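Local coordinates for sister chromatid cohesion protein (Chaetomium thermophilum, PDB 5T8V) that probably loads cohesin onto chromatin as the whole Scc2 protein, of which this chain is the C-terminal HEAT-repeat part, at residues L94-V104 and Q154-G165. Residues are numbered along the deposited sequence; the frame is centred on the assembly and turned at random.
Sequences LRQTESLDFSV and QALSLCKRLIDG
Arg161 reaches from helix 149-172 into the loop that follows Leu94-Gln96. Its CB packs against Phe102 CZ at 3.5 Å. The chain then bends at chi3 (-58°), which turns the guanidinium toward the carbonyl oxygens of the loop. NE lies 3.7 Å from Leu100 O. Glu98 O sits over one face of the group, offset toward the rim, at similar distances from CZ, NH1 and NH2. At the tip NH2 meets Thr97 O near the guanidinium plane, but the angle is too poor for a hydrogen bond. NH2 also lies at the edge of the Phe102 ring, 3.4 Å from CE2, with the ring and guanidinium planes 48° apart. Cutting Arg161 back to an alanine would probably leave the Thr97 and Glu98 carbonyls without their positive neighbour and uncover the CE2 edge of Phe102.

Phe102 CE2 also touches Leu158 CD2, and Phe102 CE1 touches Leu162 CD2 at 3.9 Å. Leu94 CD2 packs on Leu158 CD1 nearer the start of the contact. At the other end Val104 N donates a nearly straight hydrogen bond to Gly165 O, 2.7 Å long and in the carbonyl plane. Ser103 CB lies 3.6 Å from Gly165 CA.

The contact is helical-repeat packing. It joins the end of helix 81-96 and its loop to helix 149-172. Helix 120-136 touches Leu94, Thr97 and Phe102. Helix 190-213 backs Ala155, Cys159 and Leu162, and helix 218-232 backs Leu156 and Ile163.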
loop_
_atom_site.group_PDB
_atom_site.type_symbol
_atom_site.label_atom_id
_atom_site.label_comp_id
_atom_site.label_asym_id
_atom_site.label_seq_id
_atom_site.Cartn_x
_atom_site.Cartn_y
_atom_site.Cartn_z
ATOM N N LEU A 94 57.830 34.225 -20.712
ATOM C CA LEU A 94 57.519 32.951 -20.075
ATOM C C LEU A 94 58.712 32.403 -19.301
ATOM O O LEU A 94 58.545 31.865 -18.200
ATOM C CB LEU A 94 57.052 31.947 -21.128
ATOM C CG LEU A 94 55.628 32.201 -21.622
ATOM C CD1 LEU A 94 55.374 31.532 -22.966
ATOM C CD2 LEU A 94 54.639 31.713 -20.581
ATOM N N ARG A 95 59.919 32.525 -19.857
ATOM C CA ARG A 95 61.111 32.110 -19.127
ATOM C C ARG A 95 61.315 32.950 -17.875
ATOM O O ARG A 95 61.914 32.480 -16.902
ATOM C CB ARG A 95 62.343 32.198 -20.031
ATOM C CG ARG A 95 62.455 31.069 -21.050
ATOM C CD ARG A 95 63.780 31.106 -21.804
ATOM N NE ARG A 95 63.838 32.193 -22.781
ATOM C CZ ARG A 95 64.302 33.418 -22.535
ATOM N NH1 ARG A 95 64.763 33.743 -21.333
ATOM N NH2 ARG A 95 64.304 34.327 -23.502
ATOM N N GLN A 96 60.828 34.192 -17.875
ATOM C CA GLN A 96 60.971 35.038 -16.695
ATOM C C GLN A 96 60.320 34.395 -15.475
ATOM O O GLN A 96 60.912 34.356 -14.390
ATOM C CB GLN A 96 60.365 36.417 -16.964
ATOM C CG GLN A 96 60.385 37.360 -15.767
ATOM C CD GLN A 96 61.790 37.673 -15.289
ATOM O OE1 GLN A 96 62.766 37.472 -16.014
ATOM N NE2 GLN A 96 61.899 38.168 -14.062
ATOM N N THR A 97 59.101 33.878 -15.636
ATOM C CA THR A 97 58.307 33.379 -14.519
ATOM C C THR A 97 58.227 31.856 -14.486
ATOM O O THR A 97 57.341 31.302 -13.828
ATOM C CB THR A 97 56.896 33.969 -14.574
ATOM O OG1 THR A 97 56.260 33.582 -15.798
ATOM C CG2 THR A 97 56.941 35.488 -14.490
ATOM N N GLU A 98 59.137 31.161 -15.172
ATOM C CA GLU A 98 59.060 29.704 -15.225
ATOM C C GLU A 98 59.294 29.087 -13.851
ATOM O O GLU A 98 58.537 28.213 -13.416
ATOM C CB GLU A 98 60.064 29.161 -16.244
ATOM C CG GLU A 98 61.521 29.467 -15.924
ATOM C CD GLU A 98 62.458 29.069 -17.046
ATOM O OE1 GLU A 98 63.659 28.863 -16.773
ATOM O OE2 GLU A 98 61.990 28.955 -18.200
ATOM N N SER A 99 60.337 29.532 -13.150
ATOM C CA SER A 99 60.647 29.026 -11.819
ATOM C C SER A 99 59.997 29.843 -10.712
ATOM O O SER A 99 60.002 29.405 -9.556
ATOM C CB SER A 99 62.164 29.003 -11.603
ATOM O OG SER A 99 62.806 28.171 -12.556
ATOM N N LEU A 100 59.446 31.009 -11.036
ATOM C CA LEU A 100 58.812 31.852 -10.035
ATOM C C LEU A 100 57.670 31.113 -9.345
ATOM O O LEU A 100 56.961 30.307 -9.955
ATOM C CB LEU A 100 58.289 33.133 -10.687
ATOM C CG LEU A 100 57.490 34.090 -9.802
ATOM C CD1 LEU A 100 58.359 34.645 -8.687
ATOM C CD2 LEU A 100 56.904 35.212 -10.642
ATOM N N ASP A 101 57.501 31.396 -8.057
ATOM C CA ASP A 101 56.416 30.845 -7.249
ATOM C C ASP A 101 55.487 31.995 -6.877
ATOM O O ASP A 101 55.729 32.711 -5.900
ATOM C CB ASP A 101 56.958 30.140 -6.008
ATOM C CG ASP A 101 55.868 29.796 -5.013
ATOM O OD1 ASP A 101 55.205 28.754 -5.189
ATOM O OD2 ASP A 101 55.673 30.570 -4.052
ATOM N N PHE A 102 54.427 32.171 -7.664
ATOM C CA PHE A 102 53.453 33.233 -7.447
ATOM C C PHE A 102 52.234 32.752 -6.668
ATOM O O PHE A 102 51.181 33.400 -6.712
ATOM C CB PHE A 102 53.021 33.836 -8.786
ATOM C CG PHE A 102 52.625 32.813 -9.816
ATOM C CD1 PHE A 102 51.382 32.205 -9.773
ATOM C CD2 PHE A 102 53.498 32.468 -10.833
ATOM C CE1 PHE A 102 51.021 31.268 -10.722
ATOM C CE2 PHE A 102 53.142 31.536 -11.785
ATOM C CZ PHE A 102 51.902 30.934 -11.729
ATOM N N SER A 103 52.356 31.639 -5.951
ATOM C CA SER A 103 51.225 31.091 -5.221
ATOM C C SER A 103 50.927 31.916 -3.974
ATOM O O SER A 103 51.813 32.537 -3.381
ATOM C CB SER A 103 51.497 29.638 -4.830
ATOM O OG SER A 103 52.666 29.533 -4.036
ATOM N N VAL A 104 49.660 31.923 -3.589
ATOM C CA VAL A 104 49.209 32.568 -2.362
ATOM C C VAL A 104 49.174 31.529 -1.253
ATOM O O VAL A 104 48.806 30.370 -1.480
ATOM C CB VAL A 104 47.826 33.218 -2.565
ATOM C CG1 VAL A 104 47.191 33.601 -1.230
ATOM C CG2 VAL A 104 47.946 34.441 -3.456
ATOM N N GLN A 154 55.094 25.432 -21.551
ATOM C CA GLN A 154 55.092 26.594 -20.668
ATOM C C GLN A 154 53.669 27.021 -20.328
ATOM O O GLN A 154 53.338 27.249 -19.159
ATOM C CB GLN A 154 55.855 27.746 -21.326
ATOM C CG GLN A 154 57.335 27.472 -21.537
ATOM C CD GLN A 154 58.000 28.506 -22.429
ATOM O OE1 GLN A 154 57.365 29.086 -23.312
ATOM N NE2 GLN A 154 59.287 28.741 -22.202
ATOM N N ALA A 155 52.811 27.141 -21.345
ATOM C CA ALA A 155 51.423 27.521 -21.101
ATOM C C ALA A 155 50.758 26.556 -20.127
ATOM O O ALA A 155 50.086 26.975 -19.175
ATOM C CB ALA A 155 50.659 27.569 -22.424
ATOM N N LEU A 156 50.938 25.254 -20.350
ATOM C CA LEU A 156 50.350 24.254 -19.466
ATOM C C LEU A 156 50.854 24.414 -18.037
ATOM O O LEU A 156 50.072 24.331 -17.079
ATOM C CB LEU A 156 50.663 22.857 -19.998
ATOM C CG LEU A 156 50.248 21.669 -19.133
ATOM C CD1 LEU A 156 48.756 21.701 -18.830
ATOM C CD2 LEU A 156 50.636 20.378 -19.836
ATOM N N SER A 157 52.158 24.645 -17.873
ATOM C CA SER A 157 52.695 24.900 -16.542
ATOM C C SER A 157 51.999 26.091 -15.901
ATOM O O SER A 157 51.526 26.009 -14.763
ATOM C CB SER A 157 54.203 25.134 -16.617
ATOM O OG SER A 157 54.869 23.972 -17.074
ATOM N N LEU A 158 51.915 27.210 -16.624
ATOM C CA LEU A 158 51.274 28.394 -16.064
ATOM C C LEU A 158 49.836 28.105 -15.655
ATOM O O LEU A 158 49.367 28.606 -14.629
ATOM C CB LEU A 158 51.319 29.548 -17.065
ATOM C CG LEU A 158 52.503 30.508 -16.931
ATOM C CD1 LEU A 158 52.478 31.521 -18.061
ATOM C CD2 LEU A 158 52.494 31.219 -15.582
ATOM N N CYS A 159 49.116 27.306 -16.442
ATOM C CA CYS A 159 47.751 26.955 -16.068
ATOM C C CYS A 159 47.731 26.159 -14.767
ATOM O O CYS A 159 46.962 26.469 -13.847
ATOM C CB CYS A 159 47.081 26.172 -17.197
ATOM S SG CYS A 159 46.688 27.172 -18.650
ATOM N N LYS A 160 48.580 25.134 -14.667
ATOM C CA LYS A 160 48.634 24.346 -13.439
ATOM C C LYS A 160 48.931 25.228 -12.230
ATOM O O LYS A 160 48.209 25.190 -11.227
ATOM C CB LYS A 160 49.681 23.239 -13.562
ATOM C CG LYS A 160 49.129 21.926 -14.110
ATOM C CD LYS A 160 49.938 20.720 -13.645
ATOM C CE LYS A 160 51.022 20.343 -14.640
ATOM N NZ LYS A 160 51.804 19.158 -14.177
ATOM N N ARG A 161 49.992 26.036 -12.307
ATOM C CA ARG A 161 50.389 26.842 -11.155
ATOM C C ARG A 161 49.366 27.930 -10.852
ATOM O O ARG A 161 49.233 28.348 -9.697
ATOM C CB ARG A 161 51.770 27.455 -11.391
ATOM C CG ARG A 161 52.814 26.447 -11.855
ATOM C CD ARG A 161 54.224 26.809 -11.407
ATOM N NE ARG A 161 54.655 28.127 -11.871
ATOM C CZ ARG A 161 55.105 28.391 -13.095
ATOM N NH1 ARG A 161 55.177 27.433 -14.012
ATOM N NH2 ARG A 161 55.477 29.623 -13.408
ATOM N N LEU A 162 48.637 28.397 -11.867
ATOM C CA LEU A 162 47.575 29.371 -11.633
ATOM C C LEU A 162 46.412 28.741 -10.883
ATOM O O LEU A 162 45.855 29.352 -9.963
ATOM C CB LEU A 162 47.093 29.955 -12.961
ATOM C CG LEU A 162 47.957 31.049 -13.595
ATOM C CD1 LEU A 162 47.483 31.328 -15.010
ATOM C CD2 LEU A 162 47.927 32.323 -12.760
ATOM N N ILE A 163 46.031 27.522 -11.261
ATOM C CA ILE A 163 44.926 26.850 -10.586
ATOM C C ILE A 163 45.317 26.487 -9.157
ATOM O O ILE A 163 44.567 26.743 -8.209
ATOM C CB ILE A 163 44.489 25.613 -11.390
ATOM C CG1 ILE A 163 43.910 26.054 -12.738
ATOM C CG2 ILE A 163 43.460 24.791 -10.617
ATOM C CD1 ILE A 163 43.743 24.939 -13.729
ATOM N N ASP A 164 46.500 25.896 -8.979
ATOM C CA ASP A 164 46.912 25.458 -7.647
ATOM C C ASP A 164 47.207 26.639 -6.730
ATOM O O ASP A 164 46.894 26.596 -5.535
ATOM C CB ASP A 164 48.142 24.555 -7.747
ATOM C CG ASP A 164 47.815 23.168 -8.260
ATOM O OD1 ASP A 164 46.671 22.707 -8.061
ATOM O OD2 ASP A 164 48.710 22.535 -8.858
ATOM N N GLY A 165 47.802 27.702 -7.266
ATOM C CA GLY A 165 48.399 28.728 -6.434
ATOM C C GLY A 165 47.606 30.006 -6.247
ATOM O O GLY A 165 47.935 30.803 -5.365
#